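Local atomic coordinates of CysE, serine acetyltransferase (Brucella abortus, PDB entry 4HZD), a protein that transfers the acetyl group of acetyl-coenzyme A to the hydroxyl of L-serine, giving O-acetylserine for cysteine biosynthesis. Residues L51-M56 against W87-R92; R58-L63 against H119-T123. All blocks are in the same frame, centred on the assembly; numbering follows the deposited sequence.

Contact 1. Residues L51-M56 against W87-R92; sequences LEEAVM and WSHVLR
Leu51 lays CD2 over the centre of one face of the Arg92 guanidinium and packs the same methyl against Leu91 CD1 at 3.8 Å. Glu52 is the knob of the contact, its side chain seated among Trp87, Ser88, Leu91 and Arg92. A bend at chi2 (86°) turns its carboxylate toward helix 87-101, where Glu52 OE2 forms a salt bridge with Arg92 NH1 at 2.9 Å. The guanidinium nitrogen comes from above the carboxylate plane, 67° out of it. Ser88 OG also lies against Glu52 OE2, at a separation so short that the bond is doubtful. Arg92 NH1 bonds its own helix too, at Ser88 O (2.9 Å), while NH2 pairs with Asp17; these partners fix the rotation of the guanidinium. One turn on from Leu51, Val55 CG1 meets Trp87 CZ2 at 3.9 Å. Met56 sets CG 3.5 Å from Trp87 CH2 and its sulfur obliquely beside the six-membered ring, a Met-aromatic contact. Phe77 of helix 70-83 also meets the indole. The segment axes cross at 68°, and a knob-into-hole packing whose knob, Glu52, also carries the salt bridge joins two helices of the alpha-helical N-terminal domain of serine acetyltransferases.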
ATOM      1  N   LEU A  51      -9.402 -24.560   7.934  1.00 25.09           N
ATOM      2  CA  LEU A  51      -8.001 -24.363   8.249  1.00 24.60           C
ATOM      3  C   LEU A  51      -7.204 -24.123   6.976  1.00 25.08           C
ATOM      4  O   LEU A  51      -6.348 -23.251   6.951  1.00 24.90           O
ATOM      5  CB  LEU A  51      -7.474 -25.560   9.058  1.00 25.16           C
ATOM      6  CG  LEU A  51      -5.985 -25.575   9.434  1.00 25.91           C
ATOM      7  CD1 LEU A  51      -5.585 -24.355  10.281  1.00 23.02           C
ATOM      8  CD2 LEU A  51      -5.737 -26.840  10.229  1.00 26.18           C
ATOM      9  N   GLU A  52      -7.515 -24.864   5.902  1.00 24.20           N
ATOM     10  CA  GLU A  52      -6.818 -24.678   4.620  1.00 24.95           C
ATOM     11  C   GLU A  52      -6.903 -23.240   4.138  1.00 24.84           C
ATOM     12  O   GLU A  52      -5.904 -22.646   3.703  1.00 24.19           O
ATOM     13  CB  GLU A  52      -7.414 -25.588   3.545  1.00 25.63           C
ATOM     14  CG  GLU A  52      -7.159 -27.068   3.734  1.00 25.49           C
ATOM     15  CD  GLU A  52      -8.170 -27.797   4.638  1.00 28.93           C
ATOM     16  OE1 GLU A  52      -9.030 -27.193   5.319  1.00 29.26           O
ATOM     17  OE2 GLU A  52      -8.084 -29.031   4.695  1.00 28.31           O
ATOM     18  N   GLU A  53      -8.099 -22.681   4.215  1.00 24.87           N
ATOM     19  CA  GLU A  53      -8.316 -21.297   3.803  1.00 26.34           C
ATOM     20  C   GLU A  53      -7.627 -20.282   4.713  1.00 24.37           C
ATOM     21  O   GLU A  53      -7.085 -19.306   4.215  1.00 28.84           O
ATOM     22  CB  GLU A  53      -9.794 -20.996   3.607  1.00 27.84           C
ATOM     23  CG  GLU A  53     -10.326 -21.536   2.287  1.00 32.82           C
ATOM     24  CD  GLU A  53     -11.843 -21.560   2.268  1.00 39.85           C
ATOM     25  OE1 GLU A  53     -12.430 -20.832   1.444  1.00 42.37           O
ATOM     26  OE2 GLU A  53     -12.447 -22.289   3.102  1.00 40.56           O
ATOM     27  N   ALA A  54      -7.611 -20.521   6.025  1.00 23.44           N
ATOM     28  CA  ALA A  54      -6.823 -19.669   6.931  1.00 21.70           C
ATOM     29  C   ALA A  54      -5.300 -19.639   6.603  1.00 21.73           C
ATOM     30  O   ALA A  54      -4.682 -18.547   6.643  1.00 21.46           O
ATOM     31  CB  ALA A  54      -7.018 -20.111   8.383  1.00 21.87           C
ATOM     32  N   VAL A  55      -4.719 -20.830   6.383  1.00 21.33           N
ATOM     33  CA  VAL A  55      -3.268 -21.026   6.091  1.00 22.33           C
ATOM     34  C   VAL A  55      -2.962 -20.360   4.755  1.00 22.49           C
ATOM     35  O   VAL A  55      -2.025 -19.534   4.664  1.00 23.71           O
ATOM     36  CB  VAL A  55      -2.841 -22.556   6.088  1.00 21.06           C
ATOM     37  CG1 VAL A  55      -1.426 -22.814   5.536  1.00 19.91           C
ATOM     38  CG2 VAL A  55      -2.926 -23.156   7.492  1.00 20.28           C
ATOM     39  N   MET A  56      -3.765 -20.656   3.741  1.00 21.58           N
ATOM     40  CA  MET A  56      -3.587 -19.986   2.418  1.00 23.48           C
ATOM     41  C   MET A  56      -3.669 -18.479   2.517  1.00 22.25           C
ATOM     42  O   MET A  56      -2.834 -17.775   1.917  1.00 21.05           O
ATOM     43  CB  MET A  56      -4.603 -20.491   1.383  1.00 24.71           C
ATOM     44  CG  MET A  56      -4.430 -21.967   1.105  1.00 28.35           C
ATOM     45  SD  MET A  56      -5.528 -22.688  -0.123  1.00 34.11           S
ATOM     46  CE  MET A  56      -7.089 -21.942   0.304  1.00 30.88           C
ATOM     47  N   TRP A  87      -2.956 -32.190   0.628  1.00 23.59           N
ATOM     48  CA  TRP A  87      -2.388 -31.026   1.340  1.00 24.71           C
ATOM     49  C   TRP A  87      -3.093 -30.739   2.661  1.00 25.11           C
ATOM     50  O   TRP A  87      -2.468 -30.327   3.618  1.00 26.32           O
ATOM     51  CB  TRP A  87      -2.280 -29.805   0.428  1.00 25.47           C
ATOM     52  CG  TRP A  87      -1.605 -28.660   1.113  1.00 26.34           C
ATOM     53  CD1 TRP A  87      -0.321 -28.628   1.641  1.00 26.71           C
ATOM     54  CD2 TRP A  87      -2.186 -27.354   1.407  1.00 26.11           C
ATOM     55  NE1 TRP A  87      -0.065 -27.423   2.211  1.00 26.32           N
ATOM     56  CE2 TRP A  87      -1.147 -26.599   2.102  1.00 26.82           C
ATOM     57  CE3 TRP A  87      -3.419 -26.752   1.164  1.00 26.15           C
ATOM     58  CZ2 TRP A  87      -1.365 -25.310   2.565  1.00 27.44           C
ATOM     59  CZ3 TRP A  87      -3.633 -25.443   1.617  1.00 29.33           C
ATOM     60  CH2 TRP A  87      -2.623 -24.733   2.289  1.00 29.76           C
ATOM     61  N   SER A  88      -4.397 -30.989   2.723  1.00 26.36           N
ATOM     62  CA  SER A  88      -5.164 -30.915   3.973  1.00 26.74           C
ATOM     63  C   SER A  88      -4.571 -31.722   5.117  1.00 25.94           C
ATOM     64  O   SER A  88      -4.480 -31.236   6.232  1.00 25.42           O
ATOM     65  CB  SER A  88      -6.613 -31.368   3.737  1.00 27.66           C
ATOM     66  OG  SER A  88      -7.312 -30.416   2.966  1.00 28.32           O
ATOM     67  N   HIS A  89      -4.188 -32.968   4.859  1.00 26.37           N
ATOM     68  CA  HIS A  89      -3.511 -33.778   5.879  1.00 27.19           C
ATOM     69  C   HIS A  89      -2.054 -33.348   6.113  1.00 25.60           C
ATOM     70  O   HIS A  89      -1.600 -33.278   7.276  1.00 25.35           O
ATOM     71  CB  HIS A  89      -3.581 -35.251   5.490  1.00 26.99           C
ATOM     72  CG  HIS A  89      -2.603 -36.131   6.239  1.00 28.59           C
ATOM     73  ND1 HIS A  89      -2.817 -36.536   7.495  1.00 30.89           N
ATOM     74  CD2 HIS A  89      -1.372 -36.676   5.853  1.00 30.60           C
ATOM     75  CE1 HIS A  89      -1.781 -37.300   7.908  1.00 31.19           C
ATOM     76  NE2 HIS A  89      -0.901 -37.388   6.899  1.00 31.82           N
ATOM     77  N   VAL A  90      -1.329 -33.055   5.020  1.00 24.22           N
ATOM     78  CA  VAL A  90       0.083 -32.652   5.114  1.00 23.29           C
ATOM     79  C   VAL A  90       0.213 -31.420   6.024  1.00 23.74           C
ATOM     80  O   VAL A  90       1.049 -31.411   6.942  1.00 24.29           O
ATOM     81  CB  VAL A  90       0.719 -32.388   3.732  1.00 24.44           C
ATOM     82  CG1 VAL A  90       2.102 -31.771   3.858  1.00 24.22           C
ATOM     83  CG2 VAL A  90       0.784 -33.658   2.874  1.00 23.44           C
ATOM     84  N   LEU A  91      -0.628 -30.402   5.824  1.00 22.73           N
ATOM     85  CA  LEU A  91      -0.459 -29.152   6.601  1.00 24.30           C
ATOM     86  C   LEU A  91      -0.767 -29.384   8.102  1.00 22.23           C
ATOM     87  O   LEU A  91      -0.159 -28.770   8.976  1.00 24.51           O
ATOM     88  CB  LEU A  91      -1.297 -27.987   6.002  1.00 25.76           C
ATOM     89  CG  LEU A  91      -2.815 -28.011   6.146  1.00 26.56           C
ATOM     90  CD1 LEU A  91      -3.206 -27.514   7.526  1.00 29.13           C
ATOM     91  CD2 LEU A  91      -3.530 -27.214   5.050  1.00 27.71           C
ATOM     92  N   ARG A  92      -1.736 -30.246   8.376  1.00 23.20           N
ATOM     93  CA  ARG A  92      -2.080 -30.686   9.732  1.00 22.12           C
ATOM     94  C   ARG A  92      -0.952 -31.481  10.427  1.00 22.32           C
ATOM     95  O   ARG A  92      -0.694 -31.287  11.627  1.00 22.79           O
ATOM     96  CB  ARG A  92      -3.404 -31.491   9.726  1.00 23.89           C
ATOM     97  CG  ARG A  92      -4.672 -30.612   9.829  1.00 23.94           C
ATOM     98  CD  ARG A  92      -5.950 -31.393   9.486  1.00 24.85           C
ATOM     99  NE  ARG A  92      -7.150 -30.536   9.379  1.00 24.99           N
ATOM    100  CZ  ARG A  92      -7.509 -29.823   8.297  1.00 26.78           C
ATOM    101  NH1 ARG A  92      -6.755 -29.787   7.200  1.00 26.69           N
ATOM    102  NH2 ARG A  92      -8.636 -29.111   8.319  1.00 26.94           N
TER

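Contact 2. Residues R58-L63 against H119-T123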
ATOM      1  N   ARG A  58      -3.243 -16.495   5.365  1.00 21.85           N
ATOM      2  CA  ARG A  58      -2.051 -16.008   6.078  1.00 20.48           C
ATOM      3  C   ARG A  58      -0.827 -15.923   5.173  1.00 20.77           C
ATOM      4  O   ARG A  58      -0.139 -14.871   5.107  1.00 20.85           O
ATOM      5  CB  ARG A  58      -1.726 -16.906   7.270  1.00 20.36           C
ATOM      6  CG  ARG A  58      -0.513 -16.423   8.060  1.00 20.67           C
ATOM      7  CD  ARG A  58      -0.930 -15.267   8.969  1.00 20.66           C
ATOM      8  NE  ARG A  58       0.162 -14.408   9.417  1.00 20.55           N
ATOM      9  CZ  ARG A  58       0.430 -13.202   8.916  1.00 21.09           C
ATOM     10  NH1 ARG A  58      -0.259 -12.749   7.889  1.00 21.15           N
ATOM     11  NH2 ARG A  58       1.416 -12.459   9.424  1.00 19.40           N
ATOM     12  N   ILE A  59      -0.567 -17.005   4.439  1.00 22.18           N
ATOM     13  CA  ILE A  59       0.643 -17.075   3.657  1.00 22.81           C
ATOM     14  C   ILE A  59       0.569 -16.107   2.478  1.00 22.38           C
ATOM     15  O   ILE A  59       1.546 -15.409   2.194  1.00 21.54           O
ATOM     16  CB  ILE A  59       0.966 -18.498   3.180  1.00 22.86           C
ATOM     17  CG1 ILE A  59       1.256 -19.407   4.390  1.00 24.20           C
ATOM     18  CG2 ILE A  59       2.221 -18.450   2.333  1.00 22.43           C
ATOM     19  CD1 ILE A  59       1.435 -20.849   4.008  1.00 21.54           C
ATOM     20  N   ALA A  60      -0.591 -16.065   1.811  1.00 20.77           N
ATOM     21  CA  ALA A  60      -0.811 -15.119   0.737  1.00 21.42           C
ATOM     22  C   ALA A  60      -0.538 -13.662   1.169  1.00 20.63           C
ATOM     23  O   ALA A  60       0.116 -12.928   0.420  1.00 20.87           O
ATOM     24  CB  ALA A  60      -2.191 -15.300   0.084  1.00 19.77           C
ATOM     25  N   GLU A  61      -0.986 -13.286   2.370  1.00 20.04           N
ATOM     26  CA  GLU A  61      -0.834 -11.920   2.905  1.00 21.18           C
ATOM     27  C   GLU A  61       0.619 -11.618   3.224  1.00 20.99           C
ATOM     28  O   GLU A  61       1.077 -10.497   3.019  1.00 20.95           O
ATOM     29  CB  GLU A  61      -1.679 -11.681   4.187  1.00 22.82           C
ATOM     30  CG  GLU A  61      -3.205 -11.605   3.962  1.00 25.80           C
ATOM     31  CD  GLU A  61      -3.613 -10.590   2.912  1.00 26.74           C
ATOM     32  OE1 GLU A  61      -3.338  -9.398   3.109  1.00 27.10           O
ATOM     33  OE2 GLU A  61      -4.159 -10.983   1.854  1.00 28.34           O
ATOM     34  N   ARG A  62       1.348 -12.613   3.729  1.00 20.42           N
ATOM     35  CA  ARG A  62       2.773 -12.414   4.001  1.00 20.33           C
ATOM     36  C   ARG A  62       3.576 -12.227   2.706  1.00 21.30           C
ATOM     37  O   ARG A  62       4.461 -11.372   2.631  1.00 22.23           O
ATOM     38  CB  ARG A  62       3.323 -13.568   4.861  1.00 21.43           C
ATOM     39  CG  ARG A  62       2.597 -13.727   6.211  1.00 17.69           C
ATOM     40  CD  ARG A  62       3.486 -14.528   7.176  1.00 20.78           C
ATOM     41  NE  ARG A  62       4.486 -13.622   7.729  1.00 18.84           N
ATOM     42  CZ  ARG A  62       5.446 -13.941   8.609  1.00 20.43           C
ATOM     43  NH1 ARG A  62       5.630 -15.189   9.021  1.00 17.87           N
ATOM     44  NH2 ARG A  62       6.240 -12.986   9.070  1.00 21.54           N
ATOM     45  N   LEU A  63       3.230 -12.983   1.674  1.00 21.79           N
ATOM     46  CA  LEU A  63       3.993 -12.933   0.401  1.00 22.22           C
ATOM     47  C   LEU A  63       3.483 -11.841  -0.528  1.00 22.04           C
ATOM     48  O   LEU A  63       4.206 -11.403  -1.442  1.00 23.08           O
ATOM     49  CB  LEU A  63       3.896 -14.307  -0.316  1.00 23.31           C
ATOM     50  CG  LEU A  63       4.398 -15.533   0.456  1.00 26.11           C
ATOM     51  CD1 LEU A  63       3.979 -16.811  -0.247  1.00 26.44           C
ATOM     52  CD2 LEU A  63       5.910 -15.438   0.635  1.00 25.80           C
ATOM     53  N   HIS A 119       5.278 -21.287   7.323  1.00 19.48           N
ATOM     54  CA  HIS A 119       4.820 -20.563   6.130  1.00 19.44           C
ATOM     55  C   HIS A 119       5.703 -20.902   4.939  1.00 20.09           C
ATOM     56  O   HIS A 119       5.204 -21.123   3.820  1.00 21.31           O
ATOM     57  CB  HIS A 119       4.826 -19.050   6.354  1.00 19.30           C
ATOM     58  CG  HIS A 119       3.957 -18.604   7.507  1.00 19.75           C
ATOM     59  ND1 HIS A 119       4.300 -17.601   8.316  1.00 20.60           N
ATOM     60  CD2 HIS A 119       2.775 -19.125   8.000  1.00 18.88           C
ATOM     61  CE1 HIS A 119       3.354 -17.454   9.268  1.00 19.99           C
ATOM     62  NE2 HIS A 119       2.421 -18.387   9.060  1.00 19.94           N
ATOM     63  N   ALA A 120       7.022 -20.989   5.155  1.00 21.12           N
ATOM     64  CA  ALA A 120       7.908 -21.386   4.046  1.00 19.18           C
ATOM     65  C   ALA A 120       7.625 -22.783   3.519  1.00 20.20           C
ATOM     66  O   ALA A 120       7.767 -23.045   2.331  1.00 22.03           O
ATOM     67  CB  ALA A 120       9.364 -21.265   4.424  1.00 20.04           C
ATOM     68  N   ILE A 121       7.324 -23.718   4.400  1.00 21.23           N
ATOM     69  CA  ILE A 121       7.143 -25.086   3.930  1.00 21.77           C
ATOM     70  C   ILE A 121       5.983 -25.163   2.930  1.00 20.83           C
ATOM     71  O   ILE A 121       6.107 -25.771   1.845  1.00 20.75           O
ATOM     72  CB  ILE A 121       6.897 -26.061   5.090  1.00 22.41           C
ATOM     73  CG1 ILE A 121       8.187 -26.333   5.862  1.00 24.67           C
ATOM     74  CG2 ILE A 121       6.408 -27.411   4.579  1.00 21.10           C
ATOM     75  CD1 ILE A 121       7.882 -26.865   7.258  1.00 22.40           C
ATOM     76  N   GLN A 122       4.861 -24.556   3.297  1.00 22.47           N
ATOM     77  CA  GLN A 122       3.662 -24.594   2.437  1.00 20.79           C
ATOM     78  C   GLN A 122       3.871 -23.771   1.170  1.00 19.69           C
ATOM     79  O   GLN A 122       3.395 -24.135   0.087  1.00 20.09           O
ATOM     80  CB  GLN A 122       2.403 -24.160   3.205  1.00 21.25           C
ATOM     81  CG  GLN A 122       2.299 -24.699   4.624  1.00 21.76           C
ATOM     82  CD  GLN A 122       2.584 -26.210   4.727  1.00 22.17           C
ATOM     83  OE1 GLN A 122       2.357 -26.976   3.772  1.00 22.73           O
ATOM     84  NE2 GLN A 122       3.046 -26.639   5.885  1.00 18.22           N
ATOM     85  N   THR A 123       4.632 -22.690   1.284  1.00 18.25           N
ATOM     86  CA  THR A 123       4.995 -21.898   0.103  1.00 19.06           C
ATOM     87  C   THR A 123       5.805 -22.761  -0.842  1.00 19.39           C
ATOM     88  O   THR A 123       5.510 -22.790  -2.028  1.00 20.55           O
ATOM     89  CB  THR A 123       5.772 -20.592   0.437  1.00 18.53           C
ATOM     90  OG1 THR A 123       4.996 -19.788   1.307  1.00 21.39           O
ATOM     91  CG2 THR A 123       6.038 -19.798  -0.842  1.00 17.66           C
TER
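Ile59 and His119 bring the two helical segments together, their CA atoms 6.0 Å apart where axes 10.4 Å from each other cross almost perpendicularly, at -95°. So steep a crossing keeps the contact short, from Arg58 to Leu63 on one helix and about one turn, His119 to Thr123, on the other. His119 fills much of it, its imidazole lying against Arg58, Ile59 and Arg62. Arg62 bends at chi3 (80°), which swings its guanidinium round to the imidazole, and Arg62 NH1 donates to His119 ND1 at 2.8 Å. The bond is nearly straight, 163° at the hydrogen, and lies close to both group planes although these stand nearly perpendicular to each other. Accepting here leaves ND1 without a proton, and NE2 bonds Val112 O, so both ring nitrogens are engaged and the ring is held against flipping. The CG methylene of Arg58 packs obliquely against the imidazole at His119 NE2, 3.7 Å away.

Ile59 reaches the other helix with two branches. Ile59 CD1 extends to Gln122 CB at 3.5 Å, crossing that side chain at about a right angle, and Ile59 CG2 approaches Thr123 OG1 at 3.2 Å. Thr123 OG1 turns back to its own helix and donates to His119 O at 2.9 Å, which satisfies it beside apolar neighbours; the same carbonyl also accepts from Thr123 N. Leu63 and Thr123 meet tip to tip, through Leu63 CD1 and Thr123 CG2.

Around this buried crossing, helix 70-83 packs on Ile59 and Leu63, helix 136-149 on Thr123, and Phe150 lies against Arg62, Leu63 and Thr123. Helix 38-46 touches Arg58, whose guanidinium forms a salt bridge with Asp67 of a second subunit, carrying the contact from the helical domain's interior to a subunit interface.

Helix 51-63 serves both contacts, its first turns meeting helix 87-101 in contact 1 and its last turns meeting helix 116-132 in contact 2. The centres lie about 11 Å apart, and Trp87 NE1 bridges them by a probable hydrogen bond to Gln122 OE1 at 2.9 Å. Contact 1 is largely buried but has a partly exposed polar side, where opposite charges pair beside apolar packing on Leu91 and Trp87. In contact 2 every touching residue is buried, and its polar link across the helices is an arginine-histidine hydrogen bond. Neighbouring subunits reach contact 2, whereas no other chain of the assembly touches contact 1. Helix 70-83 packs on both.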